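Local coordinates for periplasmic protein TorT (Vibrio parahaemolyticus, PDB 3O1I), which probably binds a small ligand between its two lobes in the periplasm and passes the signal to a partner sensor protein, at residues L69-H75 / N95-L99; A10-K16 / V40-Y46. All coordinates share one frame; numbering follows the deposited sequence.

Both contacts lie at the C-terminal ends of strands in the same five-stranded parallel sheet. Interaction 2 pairs strands 7-12 and 37-42 and the loops that leave them, with backbone bonds between the strands, mostly weak, and apolar and aromatic packing beyond them. Interaction 1 joins the loops following the neighbouring strands 66-69 and 90-92; Leu69, Leu97 and Thr71 are buried, but it ends among exposed polar side chains and is held by side-chain packing and a weak backbone bond. The two contacts meet where Gly70 N probably bonds to Ile11 O, 2.6 Å away, and where Val72 packs on Pro13 and Tyr46; strand 7-12 lies between strands 37-42 and 66-69 in the sheet.

Interaction 1. Residues L69-H75 / N95-L99; sequences LGTVDPH and NQLDL
Pro74 and His75 rest on the backbone and carboxylate of the 95-99 loop. The Pro74 CA lies 3.2 Å from Gln96 O in a CA-H...O contact, and Asp98 N gives a weak, bent hydrogen bond to Pro74 O at 3.3 Å. Beside them the imidazole of His75 passes Asp98 obliquely, the ring and carboxylate planes 27° apart, and the two form no hydrogen bond. At the inner end the contact turns apolar. Leu97 has CG anti to its backbone N (chi1 178°), which carries its two methyls back to the 69-75 loop: CD1 meets Thr71 CG2 at 3.7 Å, and CD2 meets Leu69 CD2 at 3.9 Å, with both partners crossing the Leu97 side chain at about a right angle. Asn95 runs past Thr71 in the opposite direction, its amide beside the Thr71 carbonyl.

The next shell fixes these groups. Thr71 OG1 donates to Asp73 O, 2.9 Å away, from well above the carbonyl plane, tying down the turn that precedes Pro74. The amide of Gln96 sends NE2 to Asp98 OD1 at 3.1 Å; the bond is nearly straight and in the amide plane, but meets the carboxylate from 38° above its own plane. One oxygen of Asp98 is therefore held while the other, OD2, lies near His75. Further out, Gln52 of helix 49-62 donates to Gly70 O, and Tyr46 touches Asn95. The arrangement is that of adjacent loops at the C-terminal ends of parallel strands in the Rossmann-like lobe of a periplasmic binding protein, the side where members of this family generally form their ligand cleft.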
loop_
_atom_site.group_PDB
_atom_site.type_symbol
_atom_site.label_atom_id
_atom_site.label_comp_id
_atom_site.label_asym_id
_atom_site.label_seq_id
_atom_site.Cartn_x
_atom_site.Cartn_y
_atom_site.Cartn_z
ATOM N N LEU D 69 -19.738 -17.496 20.847
ATOM C CA LEU D 69 -19.308 -16.158 20.490
ATOM C C LEU D 69 -18.158 -15.553 21.327
ATOM O O LEU D 69 -18.192 -15.559 22.564
ATOM C CB LEU D 69 -20.544 -15.243 20.543
ATOM C CG LEU D 69 -20.424 -13.728 20.739
ATOM C CD1 LEU D 69 -19.779 -13.091 19.526
ATOM C CD2 LEU D 69 -21.805 -13.140 20.968
ATOM N N GLY D 70 -17.138 -15.040 20.633
ATOM C CA GLY D 70 -16.020 -14.378 21.289
ATOM C C GLY D 70 -16.146 -12.916 20.899
ATOM O O GLY D 70 -15.472 -12.452 19.987
ATOM N N THR D 71 -17.015 -12.185 21.594
ATOM C CA THR D 71 -17.280 -10.778 21.268
ATOM C C THR D 71 -16.139 -9.790 21.230
ATOM O O THR D 71 -15.218 -9.829 22.046
ATOM C CB THR D 71 -18.336 -10.143 22.185
ATOM O OG1 THR D 71 -17.826 -10.065 23.513
ATOM C CG2 THR D 71 -19.601 -10.957 22.180
ATOM N N VAL D 72 -16.277 -8.868 20.281
ATOM C CA VAL D 72 -15.333 -7.798 20.019
ATOM C C VAL D 72 -15.761 -6.646 20.901
ATOM O O VAL D 72 -15.449 -5.496 20.637
ATOM C CB VAL D 72 -15.409 -7.357 18.532
ATOM C CG1 VAL D 72 -15.103 -8.547 17.621
ATOM C CG2 VAL D 72 -16.794 -6.789 18.220
ATOM N N ASP D 73 -16.491 -6.973 21.956
ATOM C CA ASP D 73 -16.983 -5.970 22.888
ATOM C C ASP D 73 -18.020 -6.615 23.798
ATOM O O ASP D 73 -18.880 -7.378 23.347
ATOM C CB ASP D 73 -17.575 -4.771 22.117
ATOM C CG ASP D 73 -18.230 -3.722 23.028
ATOM O OD1 ASP D 73 -18.075 -3.788 24.263
ATOM O OD2 ASP D 73 -18.905 -2.812 22.484
ATOM N N PRO D 74 -17.953 -6.313 25.106
ATOM C CA PRO D 74 -18.897 -6.882 26.063
ATOM C C PRO D 74 -20.302 -6.353 25.848
ATOM O O PRO D 74 -21.265 -7.115 25.766
ATOM C CB PRO D 74 -18.342 -6.417 27.415
ATOM C CG PRO D 74 -16.903 -6.149 27.134
ATOM C CD PRO D 74 -16.999 -5.453 25.822
ATOM N N HIS D 75 -20.403 -5.033 25.758
ATOM C CA HIS D 75 -21.686 -4.373 25.580
ATOM C C HIS D 75 -22.178 -4.256 24.128
ATOM O O HIS D 75 -22.974 -3.371 23.804
ATOM C CB HIS D 75 -21.617 -2.982 26.205
ATOM C CG HIS D 75 -21.107 -2.977 27.616
ATOM N ND1 HIS D 75 -21.658 -3.754 28.613
ATOM C CD2 HIS D 75 -20.095 -2.287 28.195
ATOM C CE1 HIS D 75 -21.005 -3.546 29.744
ATOM N NE2 HIS D 75 -20.053 -2.660 29.518
ATOM N N ASN D 95 -14.506 -13.910 26.078
ATOM C CA ASN D 95 -14.737 -12.572 26.588
ATOM C C ASN D 95 -16.080 -12.381 27.275
ATOM O O ASN D 95 -17.050 -13.098 27.016
ATOM C CB ASN D 95 -14.547 -11.555 25.450
ATOM C CG ASN D 95 -13.155 -11.638 24.829
ATOM O OD1 ASN D 95 -12.181 -11.181 25.417
ATOM N ND2 ASN D 95 -13.055 -12.250 23.649
ATOM N N GLN D 96 -16.117 -11.411 28.175
ATOM C CA GLN D 96 -17.319 -11.100 28.916
ATOM C C GLN D 96 -18.434 -10.713 27.956
ATOM O O GLN D 96 -18.265 -9.798 27.150
ATOM C CB GLN D 96 -17.038 -9.945 29.874
ATOM C CG GLN D 96 -18.145 -9.671 30.873
ATOM C CD GLN D 96 -18.657 -10.943 31.509
ATOM O OE1 GLN D 96 -17.908 -11.908 31.682
ATOM N NE2 GLN D 96 -19.936 -10.953 31.866
ATOM N N LEU D 97 -19.566 -11.413 28.038
ATOM C CA LEU D 97 -20.720 -11.127 27.189
ATOM C C LEU D 97 -21.868 -10.598 28.043
ATOM O O LEU D 97 -22.690 -11.367 28.527
ATOM C CB LEU D 97 -21.168 -12.391 26.453
ATOM C CG LEU D 97 -22.408 -12.265 25.563
ATOM C CD1 LEU D 97 -22.284 -11.044 24.655
ATOM C CD2 LEU D 97 -22.561 -13.529 24.734
ATOM N N ASP D 98 -21.925 -9.284 28.225
ATOM C CA ASP D 98 -22.974 -8.671 29.036
ATOM C C ASP D 98 -24.323 -8.556 28.324
ATOM O O ASP D 98 -24.490 -7.729 27.429
ATOM C CB ASP D 98 -22.543 -7.276 29.511
ATOM C CG ASP D 98 -21.346 -7.315 30.453
ATOM O OD1 ASP D 98 -21.290 -8.224 31.311
ATOM O OD2 ASP D 98 -20.471 -6.425 30.349
ATOM N N LEU D 99 -25.284 -9.377 28.735
ATOM C CA LEU D 99 -26.620 -9.356 28.146
ATOM C C LEU D 99 -27.622 -8.681 29.089
ATOM O O LEU D 99 -27.304 -8.395 30.242
ATOM C CB LEU D 99 -27.072 -10.782 27.844
ATOM C CG LEU D 99 -26.105 -11.528 26.925
ATOM C CD1 LEU D 99 -26.529 -12.976 26.775
ATOM C CD2 LEU D 99 -26.067 -10.846 25.575
#

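Interaction 2. Residues A10-K16 / V40-Y46; sequences AIYPHLK and VLEAGGY
Strands 10-12 and 40-42 run parallel with 19° between their axes, and Leu41 N donates an almost straight hydrogen bond to Ala10 O at 3.0 Å. They are the two strands of a beta-alpha-beta crossover whose connection is helix 18-32, with strand 37-42 outermost in the sheet of this chain. The bonds from Tyr12 N to Leu41 O and from Ala43 N to Tyr12 O are weak. Past the strands, Gly45 N gives a further weak, bent bond to Pro13 O, at 2.9 Å.

On one face of the sheet Ile11 and Leu41 lie side by side and point the same way, with Ile11 CD1 against Leu41 CB at 3.4 Å; helix 49-62 packs over both. On the other, Val40 CG1 lies 3.8 Å from Ala10 CB and 3.6 Å from Tyr12 OH, so one methyl touches both the small residue and the phenol. The hydroxyl itself is hydrogen-bonded to Asn24 of the crossover helix. Glu42 CB sits obliquely by the same Tyr12 ring, and a chain of another protein packs against Leu15, Lys16 and Glu42 at the outer margin.

Beyond the strands the contact is carried by rings. Pro13 lies alongside Tyr46 and sets its CB over one face of the phenol, while Trp20 of helix 18-32 touches both residues. The CG of His14 stands between its backbone N and carbonyl carbon (chi1 70°), which brings the imidazole beside the same phenol. These two rings meet rim to rim, their planes 48° apart, with His14 ND1 in the plane of the Tyr46 ring and 3.2 Å from its CE1.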
loop_
_atom_site.group_PDB
_atom_site.type_symbol
_atom_site.label_atom_id
_atom_site.label_comp_id
_atom_site.label_asym_id
_atom_site.label_seq_id
_atom_site.Cartn_x
_atom_site.Cartn_y
_atom_site.Cartn_z
ATOM N N ALA D 10 -18.549 -21.057 15.820
ATOM C CA ALA D 10 -17.639 -20.260 16.658
ATOM C C ALA D 10 -17.274 -18.919 16.012
ATOM O O ALA D 10 -16.733 -18.862 14.905
ATOM C CB ALA D 10 -16.371 -21.060 16.967
ATOM N N ILE D 11 -17.569 -17.841 16.730
ATOM C CA ILE D 11 -17.314 -16.488 16.251
ATOM C C ILE D 11 -16.235 -15.746 17.036
ATOM O O ILE D 11 -16.509 -15.149 18.083
ATOM C CB ILE D 11 -18.634 -15.653 16.274
ATOM C CG1 ILE D 11 -19.686 -16.351 15.414
ATOM C CG2 ILE D 11 -18.396 -14.237 15.758
ATOM C CD1 ILE D 11 -19.161 -16.809 14.065
ATOM N N TYR D 12 -15.010 -15.775 16.516
ATOM C CA TYR D 12 -13.889 -15.091 17.158
ATOM C C TYR D 12 -13.904 -13.597 16.852
ATOM O O TYR D 12 -14.697 -13.123 16.041
ATOM C CB TYR D 12 -12.566 -15.622 16.643
ATOM C CG TYR D 12 -12.398 -17.117 16.655
ATOM C CD1 TYR D 12 -13.249 -17.945 17.392
ATOM C CD2 TYR D 12 -11.322 -17.703 15.983
ATOM C CE1 TYR D 12 -13.020 -19.325 17.465
ATOM C CE2 TYR D 12 -11.090 -19.066 16.049
ATOM C CZ TYR D 12 -11.937 -19.867 16.795
ATOM O OH TYR D 12 -11.652 -21.200 16.882
ATOM N N PRO D 13 -13.038 -12.826 17.520
ATOM C CA PRO D 13 -12.988 -11.383 17.259
ATOM C C PRO D 13 -11.932 -11.165 16.161
ATOM O O PRO D 13 -11.874 -10.112 15.530
ATOM C CB PRO D 13 -12.581 -10.809 18.607
ATOM C CG PRO D 13 -11.660 -11.863 19.136
ATOM C CD PRO D 13 -12.358 -13.160 18.785
ATOM N N HIS D 14 -11.111 -12.198 15.961
ATOM C CA HIS D 14 -10.046 -12.243 14.956
ATOM C C HIS D 14 -9.272 -13.554 15.090
ATOM O O HIS D 14 -9.617 -14.409 15.884
ATOM C CB HIS D 14 -9.050 -11.105 15.147
ATOM C CG HIS D 14 -8.211 -11.249 16.376
ATOM N ND1 HIS D 14 -8.468 -10.554 17.541
ATOM C CD2 HIS D 14 -7.143 -12.040 16.633
ATOM C CE1 HIS D 14 -7.594 -10.912 18.465
ATOM N NE2 HIS D 14 -6.782 -11.813 17.939
ATOM N N LEU D 15 -8.218 -13.704 14.304
ATOM C CA LEU D 15 -7.382 -14.883 14.383
ATOM C C LEU D 15 -5.956 -14.470 14.026
ATOM O O LEU D 15 -5.343 -14.997 13.095
ATOM C CB LEU D 15 -7.875 -15.986 13.441
ATOM C CG LEU D 15 -7.401 -17.410 13.807
ATOM C CD1 LEU D 15 -8.113 -17.885 15.058
ATOM C CD2 LEU D 15 -7.694 -18.384 12.678
ATOM N N LYS D 16 -5.437 -13.517 14.798
ATOM C CA LYS D 16 -4.089 -12.987 14.604
ATOM C C LYS D 16 -3.119 -13.334 15.748
ATOM O O LYS D 16 -1.956 -13.649 15.496
ATOM C CB LYS D 16 -4.167 -11.469 14.412
ATOM C CG LYS D 16 -5.003 -11.067 13.209
ATOM C CD LYS D 16 -5.084 -9.555 13.002
ATOM C CE LYS D 16 -5.912 -8.874 14.080
ATOM N NZ LYS D 16 -6.168 -7.441 13.762
ATOM N N VAL D 40 -15.893 -21.994 11.772
ATOM C CA VAL D 40 -15.312 -20.815 12.389
ATOM C C VAL D 40 -15.311 -19.554 11.522
ATOM O O VAL D 40 -14.841 -19.566 10.382
ATOM C CB VAL D 40 -13.874 -21.127 12.831
ATOM C CG1 VAL D 40 -13.896 -21.883 14.144
ATOM C CG2 VAL D 40 -13.177 -21.969 11.756
ATOM N N LEU D 41 -15.848 -18.471 12.075
ATOM C CA LEU D 41 -15.898 -17.183 11.385
ATOM C C LEU D 41 -15.220 -16.143 12.268
ATOM O O LEU D 41 -15.681 -15.871 13.382
ATOM C CB LEU D 41 -17.341 -16.732 11.136
ATOM C CG LEU D 41 -18.315 -17.654 10.406
ATOM C CD1 LEU D 41 -19.570 -16.836 10.093
ATOM C CD2 LEU D 41 -17.692 -18.227 9.127
ATOM N N GLU D 42 -14.135 -15.556 11.770
ATOM C CA GLU D 42 -13.411 -14.558 12.540
ATOM C C GLU D 42 -13.680 -13.168 11.986
ATOM O O GLU D 42 -13.544 -12.929 10.784
ATOM C CB GLU D 42 -11.912 -14.886 12.535
ATOM C CG GLU D 42 -11.231 -14.752 11.189
ATOM C CD GLU D 42 -10.497 -13.435 11.047
ATOM O OE1 GLU D 42 -9.978 -13.167 9.943
ATOM O OE2 GLU D 42 -10.430 -12.671 12.041
ATOM N N ALA D 43 -14.062 -12.257 12.874
ATOM C CA ALA D 43 -14.392 -10.883 12.514
ATOM C C ALA D 43 -13.254 -10.065 11.907
ATOM O O ALA D 43 -13.445 -8.889 11.554
ATOM C CB ALA D 43 -14.933 -10.161 13.730
ATOM N N GLY D 44 -12.077 -10.673 11.797
ATOM C CA GLY D 44 -10.934 -9.977 11.237
ATOM C C GLY D 44 -10.380 -8.832 12.072
ATOM O O GLY D 44 -9.404 -8.209 11.668
ATOM N N GLY D 45 -10.979 -8.533 13.220
ATOM C CA GLY D 45 -10.459 -7.445 14.029
ATOM C C GLY D 45 -11.418 -6.987 15.107
ATOM O O GLY D 45 -12.618 -7.159 14.970
ATOM N N TYR D 46 -10.903 -6.403 16.183
ATOM C CA TYR D 46 -11.773 -5.960 17.256
ATOM C C TYR D 46 -12.650 -4.792 16.872
ATOM O O TYR D 46 -13.798 -4.700 17.309
ATOM C CB TYR D 46 -10.972 -5.610 18.516
ATOM C CG TYR D 46 -10.820 -6.786 19.464
ATOM C CD1 TYR D 46 -10.128 -7.932 19.076
ATOM C CD2 TYR D 46 -11.409 -6.776 20.726
ATOM C CE1 TYR D 46 -10.024 -9.039 19.914
ATOM C CE2 TYR D 46 -11.315 -7.892 21.579
ATOM C CZ TYR D 46 -10.619 -9.016 21.161
ATOM O OH TYR D 46 -10.503 -10.115 21.981
#